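Local coordinates for transcriptional activator PlcR protein (Bacillus thuringiensis, PDB 3U3W), which acts as a quorum-sensing transcriptional activator of virulence, binding DNA in complex with its signal peptide PapR through a helix-turn-helix domain, at residues Lys11-Leu16 / Leu56-Ile61; Gln118-Ala123 / Leu136-Leu141; Phe194-Arg199 / Met232-Gln237. All blocks are in the same frame, centred on the assembly; numbering follows the deposited sequence.

Contact 1 of 3, residues Lys11-Leu16 / Leu56-Ile61; sequences KKIRVL and LQIPII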
# COMPACT_ATOMS: atom_id res chain seq x y z
N LYS A 11 13.56 22.50 6.69
CA LYS A 11 13.32 23.94 6.57
C LYS A 11 12.35 24.24 5.43
O LYS A 11 11.46 25.08 5.55
CB LYS A 11 14.64 24.67 6.32
CG LYS A 11 14.50 26.16 5.96
CD LYS A 11 15.89 26.81 5.88
CE LYS A 11 15.83 28.33 5.74
NZ LYS A 11 15.71 28.77 4.32
N LYS A 12 12.53 23.53 4.32
CA LYS A 12 11.67 23.65 3.16
C LYS A 12 10.22 23.32 3.51
O LYS A 12 9.31 24.06 3.15
CB LYS A 12 12.19 22.74 2.04
CG LYS A 12 11.24 22.49 0.87
CD LYS A 12 12.03 21.98 -0.35
CE LYS A 12 11.12 21.36 -1.42
NZ LYS A 12 10.71 19.96 -1.09
N ILE A 13 10.02 22.22 4.24
CA ILE A 13 8.67 21.78 4.59
C ILE A 13 8.05 22.63 5.70
O ILE A 13 6.83 22.81 5.75
CB ILE A 13 8.65 20.27 4.97
CG1 ILE A 13 9.25 19.43 3.85
CG2 ILE A 13 7.24 19.81 5.28
CD1 ILE A 13 9.42 17.98 4.20
N ARG A 14 8.88 23.15 6.60
CA ARG A 14 8.40 24.05 7.65
C ARG A 14 7.92 25.38 7.06
O ARG A 14 6.91 25.90 7.50
CB ARG A 14 9.48 24.34 8.70
CG ARG A 14 9.10 25.49 9.64
CD ARG A 14 10.15 25.79 10.69
NE ARG A 14 11.43 26.20 10.11
CZ ARG A 14 11.68 27.40 9.57
NH1 ARG A 14 12.89 27.67 9.09
NH2 ARG A 14 10.72 28.31 9.51
N VAL A 15 8.66 25.92 6.09
CA VAL A 15 8.26 27.16 5.44
C VAL A 15 6.98 26.91 4.65
O VAL A 15 6.05 27.71 4.67
CB VAL A 15 9.36 27.70 4.49
CG1 VAL A 15 8.88 28.94 3.76
CG2 VAL A 15 10.64 28.00 5.27
N LEU A 16 6.96 25.78 3.95
CA LEU A 16 5.80 25.36 3.17
C LEU A 16 4.55 25.23 4.04
O LEU A 16 3.42 25.33 3.54
CB LEU A 16 6.11 24.03 2.50
CG LEU A 16 5.32 23.64 1.25
CD1 LEU A 16 5.66 24.57 0.09
CD2 LEU A 16 5.66 22.21 0.89
N LEU A 56 4.80 18.23 11.12
CA LEU A 56 4.88 18.60 9.71
C LEU A 56 4.08 17.63 8.84
O LEU A 56 3.94 17.85 7.63
CB LEU A 56 6.33 18.64 9.24
CG LEU A 56 7.31 19.61 9.91
CD1 LEU A 56 8.72 19.36 9.41
CD2 LEU A 56 6.91 21.04 9.65
N GLN A 57 3.55 16.58 9.45
CA GLN A 57 2.77 15.57 8.72
C GLN A 57 3.59 14.94 7.61
O GLN A 57 3.21 14.95 6.45
CB GLN A 57 1.47 16.16 8.17
CG GLN A 57 0.51 16.69 9.26
CD GLN A 57 -0.78 17.29 8.70
OE1 GLN A 57 -0.87 18.51 8.49
NE2 GLN A 57 -1.78 16.45 8.46
N ILE A 58 4.74 14.39 7.98
CA ILE A 58 5.62 13.74 7.02
C ILE A 58 5.97 12.35 7.52
O ILE A 58 6.44 12.20 8.65
CB ILE A 58 6.92 14.55 6.84
CG1 ILE A 58 6.60 15.98 6.35
CG2 ILE A 58 7.89 13.80 5.92
CD1 ILE A 58 6.22 16.09 4.87
N PRO A 59 5.73 11.32 6.69
CA PRO A 59 6.17 9.96 7.03
C PRO A 59 7.65 10.00 7.38
O PRO A 59 8.45 10.61 6.67
CB PRO A 59 5.96 9.18 5.73
CG PRO A 59 4.89 9.92 5.03
CD PRO A 59 5.07 11.37 5.38
N ILE A 60 7.99 9.38 8.50
CA ILE A 60 9.34 9.51 9.03
C ILE A 60 10.40 8.96 8.08
O ILE A 60 11.54 9.43 8.07
CB ILE A 60 9.44 8.87 10.43
CG1 ILE A 60 8.43 9.53 11.39
CG2 ILE A 60 10.84 9.02 10.99
CD1 ILE A 60 6.95 9.23 11.09
N ILE A 61 10.03 7.97 7.26
CA ILE A 61 11.00 7.35 6.35
C ILE A 61 11.52 8.39 5.35
O ILE A 61 12.61 8.25 4.80
CB ILE A 61 10.39 6.10 5.62
CG1 ILE A 61 11.44 5.40 4.74
CG2 ILE A 61 9.16 6.47 4.78
CD1 ILE A 61 12.62 4.82 5.49
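Arg14 NH2 is gripped from two sources, the carbonyl oxygen of Leu19 and a phosphate of the bound DNA, while CB and CA of the same residue meet Leu56. The contact lies in the helix-turn-helix domain, where helix 4-16 packs against the chain leaving helix 46-56. Arg14 NE adds a salt bridge to Glu38 on helix 31-38, so the guanidinium has three partners, which probably fix its orientation near the DNA backbone. Its extended start (CG opposite the backbone N, chi1 169°) carries that charged end away from the 56-61 segment, and only its root takes part in the apolar contact. There Leu56 lays CD2 alongside the helix backbone, 3.9 Å from Arg14 CA, with Arg14 CB at 4.3 Å from the same methyl. One residue back on the helix, Ile13 extends this patch: its CG2 lies 4.2 Å from Leu56 CB. All four touching residues are buried, and the two segments together hide 180 Å².

Between Leu56 and Ile58 the chain turns through Gln57, whose positive phi (59°) and two bonds back into the last helical turn define a Schellman motif. Leu56 and Ile58, on either side of Gln57 in sequence, both point toward helix 4-16, consistent with this turn. The carbonyl oxygen of Leu56 takes a hydrogen bond from Arg17 NE, a further tie from this turn to the chain just after helix 4-16. Beyond the turn, Pro59 and Ile60 pack on the second subunit. Ile13 and Ile58 meet tip to tip: Ile58 CD1 sits 3.8 Å from Ile13 CD1 and 3.9 Å from Ile13 CG2, touching both methyls from one side.

Contact 2 of 3, residues Gln118-Ala123 / Leu136-Leu141; sequences QYYVAA and LELKKL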
# COMPACT_ATOMS: atom_id res chain seq x y z
N GLN A 118 16.45 -4.20 -13.33
CA GLN A 118 15.45 -3.97 -14.38
C GLN A 118 16.05 -4.05 -15.79
O GLN A 118 15.39 -4.50 -16.73
CB GLN A 118 14.74 -2.62 -14.18
CG GLN A 118 13.91 -2.54 -12.92
CD GLN A 118 12.61 -3.34 -13.02
OE1 GLN A 118 12.12 -3.65 -14.11
NE2 GLN A 118 12.04 -3.67 -11.87
N TYR A 119 17.29 -3.60 -15.93
CA TYR A 119 17.94 -3.57 -17.23
C TYR A 119 18.22 -4.98 -17.75
O TYR A 119 17.93 -5.29 -18.91
CB TYR A 119 19.20 -2.70 -17.15
CG TYR A 119 20.28 -2.95 -18.20
CD1 TYR A 119 20.16 -2.47 -19.50
CD2 TYR A 119 21.45 -3.60 -17.85
CE1 TYR A 119 21.17 -2.70 -20.44
CE2 TYR A 119 22.45 -3.83 -18.77
CZ TYR A 119 22.31 -3.38 -20.06
OH TYR A 119 23.34 -3.63 -20.94
N TYR A 120 18.75 -5.83 -16.88
CA TYR A 120 19.01 -7.23 -17.20
C TYR A 120 17.76 -8.01 -17.56
O TYR A 120 17.77 -8.76 -18.53
CB TYR A 120 19.71 -7.91 -16.04
CG TYR A 120 21.13 -7.48 -15.86
CD1 TYR A 120 22.00 -7.38 -16.95
CD2 TYR A 120 21.62 -7.16 -14.60
CE1 TYR A 120 23.33 -6.99 -16.77
CE2 TYR A 120 22.94 -6.76 -14.42
CZ TYR A 120 23.79 -6.68 -15.50
OH TYR A 120 25.09 -6.27 -15.28
N VAL A 121 16.70 -7.84 -16.77
CA VAL A 121 15.44 -8.52 -17.07
C VAL A 121 14.94 -8.09 -18.44
O VAL A 121 14.50 -8.91 -19.25
CB VAL A 121 14.33 -8.22 -16.01
CG1 VAL A 121 12.99 -8.71 -16.50
CG2 VAL A 121 14.68 -8.84 -14.68
N ALA A 122 15.01 -6.79 -18.68
CA ALA A 122 14.59 -6.23 -19.94
C ALA A 122 15.46 -6.80 -21.06
O ALA A 122 14.95 -7.23 -22.11
CB ALA A 122 14.68 -4.72 -19.89
N ALA A 123 16.77 -6.83 -20.84
CA ALA A 123 17.70 -7.36 -21.82
C ALA A 123 17.35 -8.81 -22.15
O ALA A 123 17.29 -9.19 -23.32
CB ALA A 123 19.12 -7.26 -21.31
N LEU A 136 23.27 -15.13 -13.94
CA LEU A 136 24.56 -14.88 -13.30
C LEU A 136 24.73 -13.42 -12.89
O LEU A 136 25.30 -13.12 -11.84
CB LEU A 136 25.71 -15.32 -14.20
CG LEU A 136 25.91 -16.84 -14.32
CD1 LEU A 136 26.85 -17.21 -15.47
CD2 LEU A 136 26.39 -17.44 -12.99
N GLU A 137 24.25 -12.50 -13.72
CA GLU A 137 24.32 -11.08 -13.38
C GLU A 137 23.40 -10.76 -12.20
O GLU A 137 23.78 -10.04 -11.28
CB GLU A 137 23.99 -10.22 -14.59
CG GLU A 137 25.06 -10.24 -15.68
CD GLU A 137 26.46 -10.01 -15.12
OE1 GLU A 137 26.66 -9.09 -14.30
OE2 GLU A 137 27.38 -10.77 -15.50
N LEU A 138 22.20 -11.32 -12.24
CA LEU A 138 21.26 -11.17 -11.12
C LEU A 138 21.84 -11.70 -9.81
O LEU A 138 21.77 -11.03 -8.78
CB LEU A 138 19.93 -11.83 -11.45
CG LEU A 138 19.19 -11.03 -12.51
CD1 LEU A 138 17.88 -11.69 -12.86
CD2 LEU A 138 18.98 -9.63 -11.98
N LYS A 139 22.42 -12.90 -9.84
CA LYS A 139 23.04 -13.46 -8.65
C LYS A 139 24.14 -12.56 -8.09
O LYS A 139 24.38 -12.54 -6.89
CB LYS A 139 23.57 -14.88 -8.93
CG LYS A 139 22.47 -15.93 -8.92
CD LYS A 139 22.97 -17.33 -9.24
CE LYS A 139 21.94 -18.36 -8.80
NZ LYS A 139 22.20 -19.73 -9.31
N LYS A 140 24.78 -11.80 -8.96
CA LYS A 140 25.87 -10.93 -8.54
C LYS A 140 25.34 -9.71 -7.79
O LYS A 140 25.96 -9.25 -6.84
CB LYS A 140 26.74 -10.52 -9.75
CG LYS A 140 27.85 -11.54 -10.07
CD LYS A 140 28.49 -11.31 -11.45
CE LYS A 140 28.86 -9.85 -11.69
NZ LYS A 140 29.48 -9.63 -13.04
N LEU A 141 24.19 -9.20 -8.22
CA LEU A 141 23.49 -8.17 -7.46
C LEU A 141 23.16 -8.68 -6.06
O LEU A 141 23.30 -7.96 -5.08
CB LEU A 141 22.21 -7.74 -8.18
CG LEU A 141 22.34 -7.23 -9.61
CD1 LEU A 141 20.98 -6.77 -10.18
CD2 LEU A 141 23.38 -6.12 -9.69
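This is a side-by-side contact of two antiparallel helices, 109-125 and 131-143, in the all-helical C-terminal part of the chain, carried mainly by Tyr120 and Glu137. The axes of the two short segments make 168° between their N-to-C directions and come within 10.2 Å, with the Tyr120 ring lying between them. Tyr120 supplies a flat ring and Glu137 lies across one face of it: Glu137 CB stands 3.7 Å from the ring centroid and 14° off the ring normal, which meets the geometry of a CH-pi contact. Glu137 CG continues the cover, 3.8 Å from Tyr120 CZ, because the side chain folds at its second torsion (chi2 -48°) and follows the ring toward the hydroxyl. Tyr119 CD2 lies over the opposite face, offset toward the rim.

Antiparallel neighbouring helices of this sort are what tetratricopeptide-type folds are built from, and this C-terminal region belongs to that clan. The buried Leu141 brings CD1 to the edge of the Tyr120 ring, 4.5 Å from Tyr120 CD2, and Leu138 CD2 lies at the same distance from Tyr120 CB. Leu138 also packs on Ile157 and Ile161 of helix 153-167, while neighbouring Val121 touches an aromatic side chain of the bound peptide. The carboxylate of Glu137 is steadied from its own helix: Lys140, one turn on, forms a salt bridge from NZ to the syn lone pair of Glu137 OE1 at 3.1 Å, with a weaker bond to OE2.

Contact 3 of 3, residues Phe194-Arg199 / Met232-Gln237; sequences FDVKVR and MALIGQ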
# COMPACT_ATOMS: atom_id res chain seq x y z
N PHE A 194 3.35 -8.59 -3.26
CA PHE A 194 4.47 -9.42 -3.70
C PHE A 194 4.19 -10.93 -3.51
O PHE A 194 4.44 -11.73 -4.40
CB PHE A 194 5.78 -9.02 -3.03
CG PHE A 194 6.98 -9.75 -3.59
CD1 PHE A 194 7.24 -9.75 -4.95
CD2 PHE A 194 7.84 -10.45 -2.75
CE1 PHE A 194 8.33 -10.42 -5.46
CE2 PHE A 194 8.94 -11.13 -3.25
CZ PHE A 194 9.18 -11.12 -4.60
N ASP A 195 3.68 -11.28 -2.34
CA ASP A 195 3.23 -12.63 -2.02
C ASP A 195 2.33 -13.17 -3.14
O ASP A 195 2.47 -14.31 -3.58
CB ASP A 195 2.46 -12.60 -0.70
CG ASP A 195 2.40 -13.95 0.02
OD1 ASP A 195 3.12 -14.12 1.03
OD2 ASP A 195 1.62 -14.84 -0.41
N VAL A 196 1.38 -12.34 -3.59
CA VAL A 196 0.46 -12.76 -4.62
C VAL A 196 1.21 -13.01 -5.92
O VAL A 196 0.92 -13.96 -6.65
CB VAL A 196 -0.65 -11.70 -4.88
CG1 VAL A 196 -1.39 -12.00 -6.17
CG2 VAL A 196 -1.62 -11.65 -3.72
N LYS A 197 2.17 -12.15 -6.21
CA LYS A 197 2.92 -12.26 -7.43
C LYS A 197 3.77 -13.55 -7.43
O LYS A 197 3.79 -14.28 -8.42
CB LYS A 197 3.79 -11.03 -7.63
CG LYS A 197 4.75 -11.18 -8.79
CD LYS A 197 5.79 -10.09 -8.82
CE LYS A 197 5.20 -8.78 -9.30
NZ LYS A 197 6.25 -7.74 -9.43
N VAL A 198 4.49 -13.79 -6.33
CA VAL A 198 5.29 -15.01 -6.20
C VAL A 198 4.44 -16.26 -6.31
O VAL A 198 4.82 -17.21 -6.99
CB VAL A 198 6.08 -15.08 -4.86
CG1 VAL A 198 6.91 -16.37 -4.81
CG2 VAL A 198 6.98 -13.88 -4.69
N ARG A 199 3.28 -16.29 -5.64
CA ARG A 199 2.41 -17.46 -5.75
C ARG A 199 1.94 -17.70 -7.18
O ARG A 199 1.78 -18.84 -7.62
CB ARG A 199 1.22 -17.39 -4.80
CG ARG A 199 1.61 -17.48 -3.35
CD ARG A 199 0.40 -17.66 -2.44
NE ARG A 199 0.85 -17.65 -1.05
CZ ARG A 199 1.28 -18.72 -0.39
NH1 ARG A 199 1.30 -19.92 -0.97
NH2 ARG A 199 1.69 -18.59 0.87
N MET A 232 -6.08 -5.78 -7.69
CA MET A 232 -6.48 -6.20 -9.03
C MET A 232 -5.24 -6.50 -9.85
O MET A 232 -5.34 -6.84 -11.03
CB MET A 232 -7.18 -5.05 -9.77
CG MET A 232 -8.61 -4.84 -9.49
SD MET A 232 -9.40 -3.80 -10.73
CE MET A 232 -8.87 -2.17 -10.22
N ALA A 233 -4.07 -6.30 -9.26
CA ALA A 233 -2.83 -6.34 -10.04
C ALA A 233 -2.65 -7.65 -10.86
O ALA A 233 -2.33 -7.62 -12.05
CB ALA A 233 -1.62 -6.07 -9.11
N LEU A 234 -2.88 -8.79 -10.21
CA LEU A 234 -2.69 -10.08 -10.85
C LEU A 234 -3.96 -10.91 -10.90
O LEU A 234 -3.92 -12.08 -11.29
CB LEU A 234 -1.58 -10.85 -10.13
CG LEU A 234 -0.18 -10.26 -10.30
CD1 LEU A 234 0.84 -11.23 -9.82
CD2 LEU A 234 0.07 -9.92 -11.78
N ILE A 235 -5.09 -10.33 -10.52
CA ILE A 235 -6.31 -11.12 -10.35
C ILE A 235 -6.84 -11.68 -11.68
O ILE A 235 -7.36 -12.79 -11.71
CB ILE A 235 -7.44 -10.34 -9.59
CG1 ILE A 235 -8.54 -11.29 -9.14
CG2 ILE A 235 -8.04 -9.24 -10.46
CD1 ILE A 235 -8.44 -11.69 -7.71
N GLY A 236 -6.72 -10.93 -12.76
CA GLY A 236 -7.07 -11.44 -14.08
C GLY A 236 -6.23 -12.67 -14.44
O GLY A 236 -6.76 -13.72 -14.79
N GLN A 237 -4.91 -12.52 -14.33
CA GLN A 237 -3.98 -13.61 -14.63
C GLN A 237 -4.29 -14.84 -13.80
O GLN A 237 -4.22 -15.95 -14.31
CB GLN A 237 -2.52 -13.17 -14.41
CG GLN A 237 -2.10 -11.99 -15.29
CD GLN A 237 -2.45 -10.64 -14.65
OE1 GLN A 237 -3.58 -10.42 -14.21
NE2 GLN A 237 -1.47 -9.73 -14.59
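Leu234 presses its side chain against Val196 and Lys197, joining helix 192-208 to the start of helix 235-248 in the tetratricopeptide-type C-terminal region. Leu234 occupies the N-cap position of the second helix, so the contact is made where the chain enters that helix.

The apolar interaction is compact, burying 118 Å². Leu234 CD1 comes across the helix backbone to 3.3 Å from Lys197 CA, a tight approach for two carbons, and lies 3.7 Å from Lys197 CB. The leucine crosses the lysine stem at a slant. Val196 and Leu234 instead run alongside each other in opposite directions, Val196 CG1 lying 4.1 Å from Leu234 CB; Val196 also packs on Ile225 and Ser226 of helix 212-228.

The polar interactions lead to the bound peptide. Lys197 carries its NZ away from Leu234 to a salt bridge with the peptide backbone, and Gln237 NE2 bonds an acidic peptide side chain, while Leu234 packs on an acidic side chain of the peptide. Residues of both segments thus reach the bound peptide. Gln237 NE2 makes a second, weak bond to Ala233 O.

Within helix 192-208, Arg199 NE forms a salt bridge with Asp195 OD2 at 3.0 Å, its N-H...O angle 147° and the oxygen 20° out of the guanidinium plane.

From the N terminus the three contacts follow in series, none nested in or crossing another. Contact 1 closes a loop of 39 residues inside the DNA-binding domain, bringing the exit of helix 46-56 back to helix 4-16. Contact 2 spans 12 residues, the connection between two consecutive helices with the adjoining helix ends. Contact 3 spans 32 and reaches over the whole of helix 212-228. The last two lie nearer each other, about 7 Å between nearest atoms, and each has a residue touching the bound peptide. Contact 1 is about 35 Å from contact 3 between centres, across the chain's centre, yet both reach the second subunit.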